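Local structure of farnesyl diphosphate synthase (Rhodobacter capsulatus, 3M0G) at residues B[16-19]-B[20-24]; B[62-65]-B[66-69]; B[195-198]-B[199-202]. The protein probably condenses farnesyl diphosphate with isopentenyl diphosphate to geranylgeranyl diphosphate in a magnesium-dependent step of isoprenoid biosynthesis. One frame throughout, in Å; residues are numbered along the deposited sequence.

The three contacts follow one another along a mostly helical chain. Contact 1 lies in the C-terminal part of helix 3-23, contact 2 in an early part of helix 60-81, and contact 3 in the short loop after helix 168-194 together with the first turn of helix 199-219. Contacts 1 and 2 have centres about 12 Å apart and touch: CE of Met18 reaches O of Leu68 at 3.5 Å, and CB of Ala17 reaches CD1 of Leu68 at 3.8 Å. Contact 3 stands apart, its centre about 18 Å from that of contact 2 and about 30 Å from that of contact 1. Contacts 1 and 2 are thus neighbouring turns of two packed helices in the mainly helical prenyl synthase fold, and contact 3 is a surface junction between two others.

Contact 1. Residues B[16-19]-B[20-24]; sequences TAMA and AAIGR. Unlike the reference sequence in segment 16-19: Thr16 (reference Ala).
Ala20, whose amide bonds to O of Thr16 across the contact, offers its own carbonyl oxygen to the edge of the Arg24 guanidinium. The oxygen lies in the plane of that group, and NE of Arg24 reaches O of Ala20 at 3.2 Å. Relative to the carbonyl the bond is less regular, with NE 48° out of its plane. A chi1 of 58°, with CG flanked by both the backbone N and the carbonyl carbon, starts the arginine chain on its way back toward Ala20. The main-chain bond to the same oxygen is weak, with N of Arg24 3.5 Å from O of Ala20.

The apolar part of the contact is Met18 with Ile22, one turn on. Met18 is a selenomethionine whose chain bends at chi2 and chi3, and its CG lies 3.9 Å from CD1 of Ile22. Its SE also approaches, 4.1 Å from CD1 of Ile22. On this buried side, Met18 packs on Glu71 of helix 60-81 and Ile22 on Ala35 of helix 29-37. Bonds from Ile22 N to Met18 O and from Gly23 N to Ala19 O continue the helix. The guanidinium therefore supplements a poor backbone bond near the C-terminal end of helix 3-23, and its positive charge probably suits the negative end of the helix dipole.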
loop_
_atom_site.group_PDB
_atom_site.type_symbol
_atom_site.label_atom_id
_atom_site.label_comp_id
_atom_site.label_asym_id
_atom_site.label_seq_id
_atom_site.Cartn_x
_atom_site.Cartn_y
_atom_site.Cartn_z
ATOM N N THR B 16 -5.136 9.958 19.665
ATOM C CA THR B 16 -6.102 9.089 20.309
ATOM C C THR B 16 -6.736 8.153 19.292
ATOM O O THR B 16 -6.813 6.943 19.513
ATOM C CB THR B 16 -7.231 9.919 21.012
ATOM O OG1 THR B 16 -6.643 10.927 21.834
ATOM C CG2 THR B 16 -8.121 9.028 21.871
ATOM N N ALA B 17 -7.181 8.729 18.179
ATOM C CA ALA B 17 -7.844 7.984 17.125
ATOM C C ALA B 17 -6.914 6.940 16.507
ATOM O O ALA B 17 -7.323 5.793 16.318
ATOM C CB ALA B 17 -8.376 8.932 16.060
HETATM N N MSE B 18 -5.671 7.336 16.220
HETATM C CA MSE B 18 -4.684 6.415 15.637
HETATM C C MSE B 18 -4.394 5.220 16.537
HETATM O O MSE B 18 -4.403 4.076 16.073
HETATM C CB MSE B 18 -3.383 7.129 15.294
HETATM C CG MSE B 18 -2.371 6.205 14.623
HETATM SE SE MSE B 18 -2.894 5.838 12.811
HETATM C CE MSE B 18 -2.256 7.494 11.982
ATOM N N ALA B 19 -4.130 5.494 17.814
ATOM C CA ALA B 19 -3.975 4.454 18.836
ATOM C C ALA B 19 -5.093 3.424 18.718
ATOM O O ALA B 19 -4.830 2.237 18.547
ATOM C CB ALA B 19 -3.986 5.077 20.238
ATOM N N ALA B 20 -6.336 3.894 18.801
ATOM C CA ALA B 20 -7.515 3.033 18.688
ATOM C C ALA B 20 -7.550 2.210 17.392
ATOM O O ALA B 20 -7.810 1.003 17.429
ATOM C CB ALA B 20 -8.813 3.868 18.858
ATOM N N ALA B 21 -7.278 2.861 16.259
ATOM C CA ALA B 21 -7.334 2.223 14.937
ATOM C C ALA B 21 -6.399 1.022 14.861
ATOM O O ALA B 21 -6.786 -0.049 14.388
ATOM C CB ALA B 21 -6.996 3.225 13.839
ATOM N N ILE B 22 -5.177 1.216 15.347
ATOM C CA ILE B 22 -4.144 0.178 15.348
ATOM C C ILE B 22 -4.431 -0.872 16.430
ATOM O O ILE B 22 -4.062 -2.044 16.289
ATOM C CB ILE B 22 -2.734 0.823 15.553
ATOM C CG1 ILE B 22 -2.326 1.588 14.280
ATOM C CG2 ILE B 22 -1.711 -0.205 15.951
ATOM C CD1 ILE B 22 -1.110 2.492 14.427
ATOM N N GLY B 23 -5.089 -0.432 17.498
ATOM C CA GLY B 23 -5.413 -1.280 18.647
ATOM C C GLY B 23 -6.258 -2.501 18.325
ATOM O O GLY B 23 -6.119 -3.537 18.976
ATOM N N ARG B 24 -7.125 -2.395 17.320
ATOM C CA ARG B 24 -8.010 -3.511 16.984
ATOM C C ARG B 24 -7.343 -4.588 16.121
ATOM O O ARG B 24 -7.890 -5.669 15.945
ATOM C CB ARG B 24 -9.346 -3.024 16.401
ATOM C CG ARG B 24 -9.262 -2.169 15.158
ATOM C CD ARG B 24 -10.494 -1.278 15.048
ATOM N NE ARG B 24 -10.270 0.015 15.689
ATOM C CZ ARG B 24 -10.967 1.120 15.429
ATOM N NH1 ARG B 24 -11.960 1.102 14.546
ATOM N NH2 ARG B 24 -10.673 2.251 16.070
#

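Contact 2. Residues B[62-65]-B[66-69]; sequences QAMP and AALA
Met64 lays its folded side chain against Leu68 one turn later, and the torsions of both residues explain the match. In Met64, a selenomethionine, CG is trans to the backbone N (chi1 180°), and bends at chi2 and chi3 curl the chain so that SE comes 4.1 Å from CG of Leu68. Its CG is 4.0 Å from the same Leu68 CG, and SE also brushes CB of Ala67 at 4.2 Å. Leu68 answers with a chi1 of -76°, which sets its CG beside its own N and 3.4 Å from O of Met64; that oxygen also accepts from N of Leu68 at 2.7 Å. The two residues look out from helix 60-81 of the mainly helical prenyl synthase fold: Met64 meets Ala13 of helix 3-23, while Leu68 meets Val14 of that helix and Leu121 of helix 104-121. Pro65 kinks the helix because its N has no hydrogen for the preceding turn. Its ring, puckered C-gamma exo, packs on Val126 and Leu127. Across the kink, O of Ala63 accepts from N of Ala67 at 3.2 Å and, weakly, from N of Ala66 at 3.0 Å. Ala67 turns its methyl to Ala46 and Ile50 of helix 44-55.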
loop_
_atom_site.group_PDB
_atom_site.type_symbol
_atom_site.label_atom_id
_atom_site.label_comp_id
_atom_site.label_asym_id
_atom_site.label_seq_id
_atom_site.Cartn_x
_atom_site.Cartn_y
_atom_site.Cartn_z
ATOM N N GLN B 62 -16.236 13.355 10.682
ATOM C CA GLN B 62 -16.399 12.828 9.322
ATOM C C GLN B 62 -15.066 12.780 8.557
ATOM O O GLN B 62 -14.834 11.860 7.770
ATOM C CB GLN B 62 -17.450 13.614 8.538
ATOM C CG GLN B 62 -17.667 13.111 7.112
ATOM C CD GLN B 62 -18.743 13.867 6.365
ATOM O OE1 GLN B 62 -19.623 14.495 6.964
ATOM N NE2 GLN B 62 -18.680 13.810 5.048
ATOM N N ALA B 63 -14.197 13.762 8.793
ATOM C CA ALA B 63 -12.882 13.829 8.095
ATOM C C ALA B 63 -11.793 12.932 8.676
ATOM O O ALA B 63 -10.776 12.675 8.014
ATOM C CB ALA B 63 -12.376 15.272 8.066
HETATM N N MSE B 64 -11.988 12.462 9.906
HETATM C CA MSE B 64 -10.908 11.790 10.650
HETATM C C MSE B 64 -10.255 10.572 9.956
HETATM O O MSE B 64 -9.007 10.464 9.943
HETATM C CB MSE B 64 -11.355 11.423 12.063
HETATM C CG MSE B 64 -10.280 10.720 12.866
HETATM SE SE MSE B 64 -8.785 11.919 13.205
HETATM C CE MSE B 64 -9.711 13.168 14.334
ATOM N N PRO B 65 -11.074 9.650 9.388
ATOM C CA PRO B 65 -10.442 8.516 8.707
ATOM C C PRO B 65 -9.490 8.948 7.588
ATOM O O PRO B 65 -8.511 8.264 7.340
ATOM C CB PRO B 65 -11.627 7.732 8.134
ATOM C CG PRO B 65 -12.788 8.132 9.012
ATOM C CD PRO B 65 -12.546 9.558 9.347
ATOM N N ALA B 66 -9.777 10.068 6.931
ATOM C CA ALA B 66 -8.883 10.583 5.895
ATOM C C ALA B 66 -7.586 11.127 6.500
ATOM O O ALA B 66 -6.497 10.913 5.954
ATOM C CB ALA B 66 -9.578 11.638 5.048
ATOM N N ALA B 67 -7.720 11.812 7.631
ATOM C CA ALA B 67 -6.585 12.333 8.386
ATOM C C ALA B 67 -5.725 11.190 8.875
ATOM O O ALA B 67 -4.500 11.254 8.813
ATOM C CB ALA B 67 -7.067 13.154 9.565
ATOM N N LEU B 68 -6.384 10.144 9.367
ATOM C CA LEU B 68 -5.696 8.948 9.824
ATOM C C LEU B 68 -4.948 8.262 8.687
ATOM O O LEU B 68 -3.785 7.864 8.836
ATOM C CB LEU B 68 -6.680 7.997 10.505
ATOM C CG LEU B 68 -7.087 8.419 11.920
ATOM C CD1 LEU B 68 -7.979 7.364 12.591
ATOM C CD2 LEU B 68 -5.850 8.712 12.769
ATOM N N ALA B 69 -5.605 8.145 7.537
ATOM C CA ALA B 69 -4.992 7.481 6.383
ATOM C C ALA B 69 -3.699 8.158 5.950
ATOM O O ALA B 69 -2.702 7.459 5.665
ATOM C CB ALA B 69 -5.974 7.403 5.206
#

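Contact 3. Residues B[195-198]-B[199-202]. Unlike the reference sequence in segment 199-202: Gly199 (reference Ala), Pro200 (reference Leu), Thr202 (reference Ala).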
loop_
_atom_site.group_PDB
_atom_site.type_symbol
_atom_site.label_atom_id
_atom_site.label_comp_id
_atom_site.label_asym_id
_atom_site.label_seq_id
_atom_site.Cartn_x
_atom_site.Cartn_y
_atom_site.Cartn_z
ATOM N N GLY B 195 -17.144 16.512 -2.686
ATOM C CA GLY B 195 -17.435 16.439 -4.120
ATOM C C GLY B 195 -17.277 17.767 -4.855
ATOM O O GLY B 195 -17.980 18.028 -5.842
ATOM N N ALA B 196 -16.349 18.602 -4.382
ATOM C CA ALA B 196 -16.203 19.964 -4.887
ATOM C C ALA B 196 -14.930 20.160 -5.701
ATOM O O ALA B 196 -14.115 19.235 -5.833
ATOM C CB ALA B 196 -16.260 20.954 -3.732
ATOM N N ASP B 197 -14.779 21.360 -6.256
ATOM C CA ASP B 197 -13.590 21.770 -7.003
ATOM C C ASP B 197 -12.329 21.497 -6.185
ATOM O O ASP B 197 -12.217 21.957 -5.050
ATOM C CB ASP B 197 -13.676 23.269 -7.328
ATOM C CG ASP B 197 -12.835 23.674 -8.539
ATOM O OD1 ASP B 197 -11.870 22.971 -8.894
ATOM O OD2 ASP B 197 -13.146 24.725 -9.141
ATOM N N ARG B 198 -11.405 20.750 -6.785
ATOM C CA ARG B 198 -10.132 20.366 -6.182
ATOM C C ARG B 198 -9.018 21.325 -6.571
ATOM O O ARG B 198 -7.950 21.302 -5.968
ATOM C CB ARG B 198 -9.734 18.952 -6.628
ATOM C CG ARG B 198 -10.252 17.825 -5.738
ATOM C CD ARG B 198 -9.255 16.659 -5.745
ATOM N NE ARG B 198 -9.785 15.513 -6.455
ATOM C CZ ARG B 198 -9.069 14.520 -6.968
ATOM N NH1 ARG B 198 -7.739 14.495 -6.881
ATOM N NH2 ARG B 198 -9.705 13.549 -7.594
ATOM N N GLY B 199 -9.301 22.169 -7.567
ATOM C CA GLY B 199 -8.364 23.147 -8.140
ATOM C C GLY B 199 -7.579 24.061 -7.215
ATOM O O GLY B 199 -6.350 24.028 -7.231
ATOM N N PRO B 200 -8.282 24.912 -6.431
ATOM C CA PRO B 200 -7.647 25.812 -5.472
ATOM C C PRO B 200 -6.802 25.128 -4.408
ATOM O O PRO B 200 -5.751 25.622 -4.071
ATOM C CB PRO B 200 -8.831 26.524 -4.803
ATOM C CG PRO B 200 -9.922 26.482 -5.801
ATOM C CD PRO B 200 -9.717 25.226 -6.618
ATOM N N LEU B 201 -7.264 24.017 -3.863
ATOM C CA LEU B 201 -6.481 23.319 -2.864
ATOM C C LEU B 201 -5.260 22.628 -3.489
ATOM O O LEU B 201 -4.196 22.575 -2.863
ATOM C CB LEU B 201 -7.338 22.336 -2.076
ATOM C CG LEU B 201 -8.255 23.040 -1.064
ATOM C CD1 LEU B 201 -9.436 22.161 -0.732
ATOM C CD2 LEU B 201 -7.447 23.386 0.189
ATOM N N THR B 202 -5.394 22.167 -4.734
ATOM C CA THR B 202 -4.235 21.615 -5.480
ATOM C C THR B 202 -3.137 22.672 -5.734
ATOM O O THR B 202 -1.935 22.386 -5.631
ATOM C CB THR B 202 -4.690 20.964 -6.816
ATOM O OG1 THR B 202 -5.666 19.957 -6.542
ATOM C CG2 THR B 202 -3.518 20.316 -7.557
#
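With chi1 of -156°, Asp197 holds CG roughly trans to its backbone N and beside its carbonyl carbon, and this swings the carboxylate forward to Gly199. There N of Gly199 donates to OD1 of Asp197 at 3.0 Å, meeting the oxygen from above the carboxylate plane, 40° out of it. The second decisive torsion is in Thr202: its chi1 of -57° sets OG1 beside its own backbone N, so that both groups face O of Arg198. That one oxygen is gripped twice, by OG1 of Thr202 at 2.7 Å and by N of Thr202 at 3.0 Å. The amide comes nearly in line with the C=O bond, whereas the hydroxyl donates from above the carbonyl plane.

Packing adds little to these polar bonds. The side chains of Asp197 and Pro200 cross at about a right angle, with OD1 of Asp197 3.9 Å from CD of Pro200. The Arg198 side chain leaves this turn for helix 168-194, where its NH1 is hydrogen-bonded to OE1 of Gln188. Leu201, the buried residue, packs on Ala191, His56 and Tyr270.

Gly195, with positive phi, closes helix 168-194 in a Schellman motif. Two residues on, the side chain of Asp197 bonds to the amide of residue i+2, an Asx turn that caps the N-terminal end of helix 199-219 in a short inter-helix junction between helix 168-194 and helix 199-219.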